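Local coordinates for protein putative sugar kinase PH1459 (Pyrococcus horikoshii, PDB 3EWM) that binds ATP and probably phosphorylates a sugar, perhaps fructose, as a kinase of the PfkB (ribokinase-like) family, at residues 54-59 with 63-68; 39-44 with 67-72. One frame throughout, in Å; residues are numbered along the deposited sequence.

Contact 1. Residues 54-59 with 63-68; sequences SKVGND and EYLIEE
V56, near the end of strand 49-57, packs its two methyl groups against L65 and I66 of the following helix, the strand-to-helix half of a beta-alpha-beta unit. CG1 of V56 meets CD1 of L65 at 4.0 Å, while CG2 meets CD1 of I66, also at 4.0 Å. V56 has CG1 anti to its carbonyl carbon (chi1 -67°), which turns one methyl to the L65 CD1 branch and the other to the end of I66. Between strand and helix the chain turns at N58, the centre of an inverse gamma turn, and D59 is the N-cap. D59 O accepts a first-turn helix bond from E63 N (3.0 Å, N-H...O 168°). OD1 of D59 caps the backbone N of G62 and also bonds T87. The extended E63 side chain lies alongside that same carbonyl, CG being 3.6 Å from D59 O, and a water lies between E63 OE2 and N58 OD1. Cutting E63 back to alanine is likely to cost this water one of its acceptors and to leave a gap where CG and the carboxylate pack beside D59 O. N58 ND2 is bonded to E83. Neighbouring strand 79-82, hydrogen-bonded to the backbone of 54-58, completes the crossover and touches V56, E63 and I66, while strands 11-16 and 27-33 pack on L65 and Y64.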
loop_
_atom_site.group_PDB
_atom_site.type_symbol
_atom_site.label_atom_id
_atom_site.label_comp_id
_atom_site.label_asym_id
_atom_site.label_seq_id
_atom_site.Cartn_x
_atom_site.Cartn_y
_atom_site.Cartn_z
ATOM N N SER A 54 -2.927 18.295 -3.196
ATOM C CA SER A 54 -3.042 16.868 -3.229
ATOM C C SER A 54 -3.934 16.408 -2.088
ATOM O O SER A 54 -4.596 17.224 -1.420
ATOM C CB SER A 54 -1.669 16.203 -3.145
ATOM O OG SER A 54 -1.799 14.844 -3.506
ATOM N N LYS A 55 -3.954 15.100 -1.866
ATOM C CA LYS A 55 -4.814 14.554 -0.847
ATOM C C LYS A 55 -4.123 13.329 -0.311
ATOM O O LYS A 55 -3.650 12.483 -1.084
ATOM C CB LYS A 55 -6.188 14.189 -1.436
ATOM C CG LYS A 55 -7.307 14.160 -0.398
ATOM C CD LYS A 55 -8.647 13.979 -1.068
ATOM C CE LYS A 55 -9.771 13.874 -0.049
ATOM N NZ LYS A 55 -11.099 13.763 -0.714
ATOM N N VAL A 56 -4.029 13.260 1.012
ATOM C CA VAL A 56 -3.422 12.095 1.677
ATOM C C VAL A 56 -4.453 11.523 2.635
ATOM O O VAL A 56 -5.513 12.123 2.852
ATOM C CB VAL A 56 -2.116 12.473 2.442
ATOM C CG1 VAL A 56 -1.014 12.892 1.469
ATOM C CG2 VAL A 56 -2.375 13.584 3.458
ATOM N N GLY A 57 -4.148 10.368 3.210
ATOM C CA GLY A 57 -5.007 9.784 4.214
ATOM C C GLY A 57 -4.761 10.500 5.525
ATOM O O GLY A 57 -3.668 11.024 5.781
ATOM N N ASN A 58 -5.783 10.515 6.365
ATOM C CA ASN A 58 -5.598 10.904 7.759
ATOM C C ASN A 58 -4.910 9.738 8.474
ATOM O O ASN A 58 -5.526 8.959 9.198
ATOM C CB ASN A 58 -6.937 11.273 8.416
ATOM C CG ASN A 58 -6.778 11.657 9.880
ATOM O OD1 ASN A 58 -5.677 12.020 10.336
ATOM N ND2 ASN A 58 -7.879 11.581 10.631
ATOM N N ASP A 59 -3.622 9.607 8.215
ATOM C CA ASP A 59 -2.846 8.484 8.704
ATOM C C ASP A 59 -1.384 8.897 8.851
ATOM O O ASP A 59 -1.017 10.000 8.436
ATOM C CB ASP A 59 -3.070 7.234 7.837
ATOM C CG ASP A 59 -2.728 7.430 6.358
ATOM O OD1 ASP A 59 -1.655 7.970 6.038
ATOM O OD2 ASP A 59 -3.531 6.978 5.513
ATOM N N GLU A 63 0.694 12.202 7.367
ATOM C CA GLU A 63 1.469 13.124 8.211
ATOM C C GLU A 63 2.923 13.206 7.807
ATOM O O GLU A 63 3.469 14.283 7.736
ATOM C CB GLU A 63 1.385 12.698 9.672
ATOM C CG GLU A 63 0.014 12.942 10.254
ATOM C CD GLU A 63 -0.281 12.041 11.431
ATOM O OE1 GLU A 63 0.676 11.625 12.123
ATOM O OE2 GLU A 63 -1.479 11.756 11.664
ATOM N N TYR A 64 3.538 12.053 7.535
ATOM C CA TYR A 64 4.908 12.009 7.058
ATOM C C TYR A 64 5.116 12.845 5.814
ATOM O O TYR A 64 6.039 13.658 5.750
ATOM C CB TYR A 64 5.321 10.568 6.786
ATOM C CG TYR A 64 6.601 10.386 6.033
ATOM C CD1 TYR A 64 7.837 10.520 6.670
ATOM C CD2 TYR A 64 6.588 10.033 4.681
ATOM C CE1 TYR A 64 9.012 10.320 5.982
ATOM C CE2 TYR A 64 7.759 9.828 3.991
ATOM C CZ TYR A 64 8.969 9.983 4.654
ATOM O OH TYR A 64 10.147 9.772 3.976
ATOM N N LEU A 65 4.273 12.631 4.811
ATOM C CA LEU A 65 4.426 13.364 3.555
ATOM C C LEU A 65 4.323 14.862 3.749
ATOM O O LEU A 65 5.121 15.617 3.206
ATOM C CB LEU A 65 3.401 12.889 2.514
ATOM C CG LEU A 65 3.650 11.445 2.081
ATOM C CD1 LEU A 65 2.473 10.949 1.226
ATOM C CD2 LEU A 65 4.959 11.297 1.338
ATOM N N ILE A 66 3.329 15.295 4.524
ATOM C CA ILE A 66 3.153 16.720 4.759
ATOM C C ILE A 66 4.402 17.273 5.469
ATOM O O ILE A 66 4.930 18.319 5.094
ATOM C CB ILE A 66 1.862 17.003 5.569
ATOM C CG1 ILE A 66 0.612 16.692 4.719
ATOM C CG2 ILE A 66 1.837 18.438 6.044
ATOM C CD1 ILE A 66 -0.658 16.523 5.535
ATOM N N GLU A 67 4.894 16.540 6.460
ATOM C CA GLU A 67 6.076 16.979 7.221
ATOM C C GLU A 67 7.305 17.092 6.334
ATOM O O GLU A 67 8.038 18.067 6.432
ATOM C CB GLU A 67 6.360 16.041 8.389
ATOM C CG GLU A 67 5.403 16.224 9.581
ATOM C CD GLU A 67 5.690 15.249 10.721
ATOM O OE1 GLU A 67 6.699 14.498 10.631
ATOM O OE2 GLU A 67 4.871 15.195 11.675
ATOM N N GLU A 68 7.523 16.104 5.470
ATOM C CA GLU A 68 8.667 16.120 4.563
ATOM C C GLU A 68 8.604 17.274 3.570
ATOM O O GLU A 68 9.620 17.899 3.278
ATOM C CB GLU A 68 8.784 14.780 3.834
ATOM C CG GLU A 68 9.142 13.598 4.782
ATOM C CD GLU A 68 10.376 13.879 5.631
ATOM O OE1 GLU A 68 11.478 13.996 5.070
ATOM O OE2 GLU A 68 10.239 14.003 6.863
HETATM O O HOH W 1 -3.236 12.517 10.093
#

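Contact 2. Residues 39-44 with 67-72; sequences VAVGVS and EELSKE
Helix 35-45 and the C-terminal end of helix 60-71 come together at V41 and E72, whose CA atoms are 6.1 Å apart. E72 follows the last helical turn, and its backbone N still bonds L69 O. S44 OG donates to E72 O at 2.5 Å, a short bond in the carbonyl plane with a C=O...OG angle of 157°. The hydroxyl stands anti to the S44 backbone N (chi1 -176°), extended toward that carbonyl. V41 turns its two methyls to two side chains: its CG2 touches L69 CD2 at 3.5 Å, and its CG1 lies against E72 CG at 3.6 Å. The bend of E72 at chi2 (-70°) folds the chain along the valine, bringing E72 CD to 3.7 Å from V41 CG1. Still against V41 CG1, E72 OE1 forms salt bridges with R290 and R45, so the aliphatic part of the glutamate packs while its charge is paired. L69 also touches L52 of strand 49-57, and V41 touches W286. The joint thus combines apolar packing with a serine hydroxyl that satisfies a carbonyl at the helix end, and two arginines probably stabilise the ionised form of E72.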
loop_
_atom_site.group_PDB
_atom_site.type_symbol
_atom_site.label_atom_id
_atom_site.label_comp_id
_atom_site.label_asym_id
_atom_site.label_seq_id
_atom_site.Cartn_x
_atom_site.Cartn_y
_atom_site.Cartn_z
ATOM N N VAL A 39 8.398 17.639 -8.120
ATOM C CA VAL A 39 8.593 18.895 -8.829
ATOM C C VAL A 39 8.412 20.069 -7.854
ATOM O O VAL A 39 9.183 21.024 -7.866
ATOM C CB VAL A 39 7.617 19.052 -10.009
ATOM C CG1 VAL A 39 7.765 20.457 -10.634
ATOM C CG2 VAL A 39 7.874 17.994 -11.067
ATOM N N ALA A 40 7.400 19.965 -7.001
ATOM C CA ALA A 40 7.124 21.018 -6.018
ATOM C C ALA A 40 8.325 21.228 -5.112
ATOM O O ALA A 40 8.688 22.366 -4.825
ATOM C CB ALA A 40 5.894 20.678 -5.183
ATOM N N VAL A 41 8.938 20.133 -4.663
ATOM C CA VAL A 41 10.157 20.223 -3.849
ATOM C C VAL A 41 11.310 20.846 -4.661
ATOM O O VAL A 41 12.010 21.729 -4.168
ATOM C CB VAL A 41 10.532 18.836 -3.254
ATOM C CG1 VAL A 41 11.964 18.823 -2.677
ATOM C CG2 VAL A 41 9.505 18.433 -2.208
ATOM N N GLY A 42 11.470 20.414 -5.907
ATOM C CA GLY A 42 12.481 20.998 -6.795
ATOM C C GLY A 42 12.327 22.498 -6.942
ATOM O O GLY A 42 13.294 23.237 -6.793
ATOM N N VAL A 43 11.104 22.944 -7.218
ATOM C CA VAL A 43 10.776 24.381 -7.324
ATOM C C VAL A 43 11.195 25.144 -6.072
ATOM O O VAL A 43 11.892 26.162 -6.158
ATOM C CB VAL A 43 9.293 24.588 -7.616
ATOM C CG1 VAL A 43 8.886 26.059 -7.472
ATOM C CG2 VAL A 43 8.968 24.069 -9.021
ATOM N N SER A 44 10.794 24.626 -4.918
ATOM C CA SER A 44 11.196 25.189 -3.643
ATOM C C SER A 44 12.707 25.224 -3.482
ATOM O O SER A 44 13.251 26.223 -3.052
ATOM C CB SER A 44 10.566 24.431 -2.481
ATOM O OG SER A 44 10.916 25.063 -1.256
ATOM N N GLU A 67 4.894 16.540 6.460
ATOM C CA GLU A 67 6.076 16.979 7.221
ATOM C C GLU A 67 7.305 17.092 6.334
ATOM O O GLU A 67 8.038 18.067 6.432
ATOM C CB GLU A 67 6.360 16.041 8.389
ATOM C CG GLU A 67 5.403 16.224 9.581
ATOM C CD GLU A 67 5.690 15.249 10.721
ATOM O OE1 GLU A 67 6.699 14.498 10.631
ATOM O OE2 GLU A 67 4.871 15.195 11.675
ATOM N N GLU A 68 7.523 16.104 5.470
ATOM C CA GLU A 68 8.667 16.120 4.563
ATOM C C GLU A 68 8.604 17.274 3.570
ATOM O O GLU A 68 9.620 17.899 3.278
ATOM C CB GLU A 68 8.784 14.780 3.834
ATOM C CG GLU A 68 9.142 13.598 4.782
ATOM C CD GLU A 68 10.376 13.879 5.631
ATOM O OE1 GLU A 68 11.478 13.996 5.070
ATOM O OE2 GLU A 68 10.239 14.003 6.863
ATOM N N LEU A 69 7.413 17.516 3.029
ATOM C CA LEU A 69 7.153 18.676 2.191
ATOM C C LEU A 69 7.436 19.981 2.930
ATOM O O LEU A 69 8.163 20.819 2.432
ATOM C CB LEU A 69 5.721 18.649 1.654
ATOM C CG LEU A 69 5.542 17.570 0.586
ATOM C CD1 LEU A 69 4.102 17.451 0.208
ATOM C CD2 LEU A 69 6.405 17.898 -0.613
ATOM N N SER A 70 6.864 20.122 4.128
ATOM C CA SER A 70 7.151 21.265 4.996
ATOM C C SER A 70 8.654 21.464 5.217
ATOM O O SER A 70 9.137 22.584 5.137
ATOM C CB SER A 70 6.459 21.104 6.344
ATOM O OG SER A 70 6.511 22.327 7.064
ATOM N N LYS A 71 9.402 20.386 5.446
ATOM C CA LYS A 71 10.859 20.530 5.643
ATOM C C LYS A 71 11.536 21.114 4.408
ATOM O O LYS A 71 12.599 21.736 4.501
ATOM C CB LYS A 71 11.511 19.194 5.982
ATOM C CG LYS A 71 11.177 18.658 7.363
ATOM C CD LYS A 71 11.814 17.278 7.489
ATOM C CE LYS A 71 11.261 16.514 8.664
ATOM N NZ LYS A 71 11.840 15.125 8.634
ATOM N N GLU A 72 10.903 20.918 3.255
ATOM C CA GLU A 72 11.403 21.453 1.991
ATOM C C GLU A 72 10.789 22.802 1.633
ATOM O O GLU A 72 11.022 23.315 0.541
ATOM C CB GLU A 72 11.160 20.445 0.858
ATOM C CG GLU A 72 12.023 19.194 0.945
ATOM C CD GLU A 72 13.505 19.435 0.664
ATOM O OE1 GLU A 72 13.894 20.463 0.064
ATOM O OE2 GLU A 72 14.298 18.561 1.037
#

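In the fold
Helix 60-71 is common to both contacts, whose centres lie about 13 Å apart on the same side of the chain's centre. Contact 1 engages its earlier part, contact 2 its C-terminal end; their segments overlap at E67 and E68, neither of which makes the contact. Along the chain helix 35-45 comes first, then strand 49-57, then helix 60-71, so contact 1 ties near neighbours in sequence while contact 2 skips the intervening strand. Together they join two levels of the helix to the strand before it and to helix 35-45, beside the large mixed sheet of the ribokinase-like fold. Both lie away from the ATP-binding residues K190, T215 and G220. At E67, the shared segment also forms a salt bridge to K23 of the second subunit.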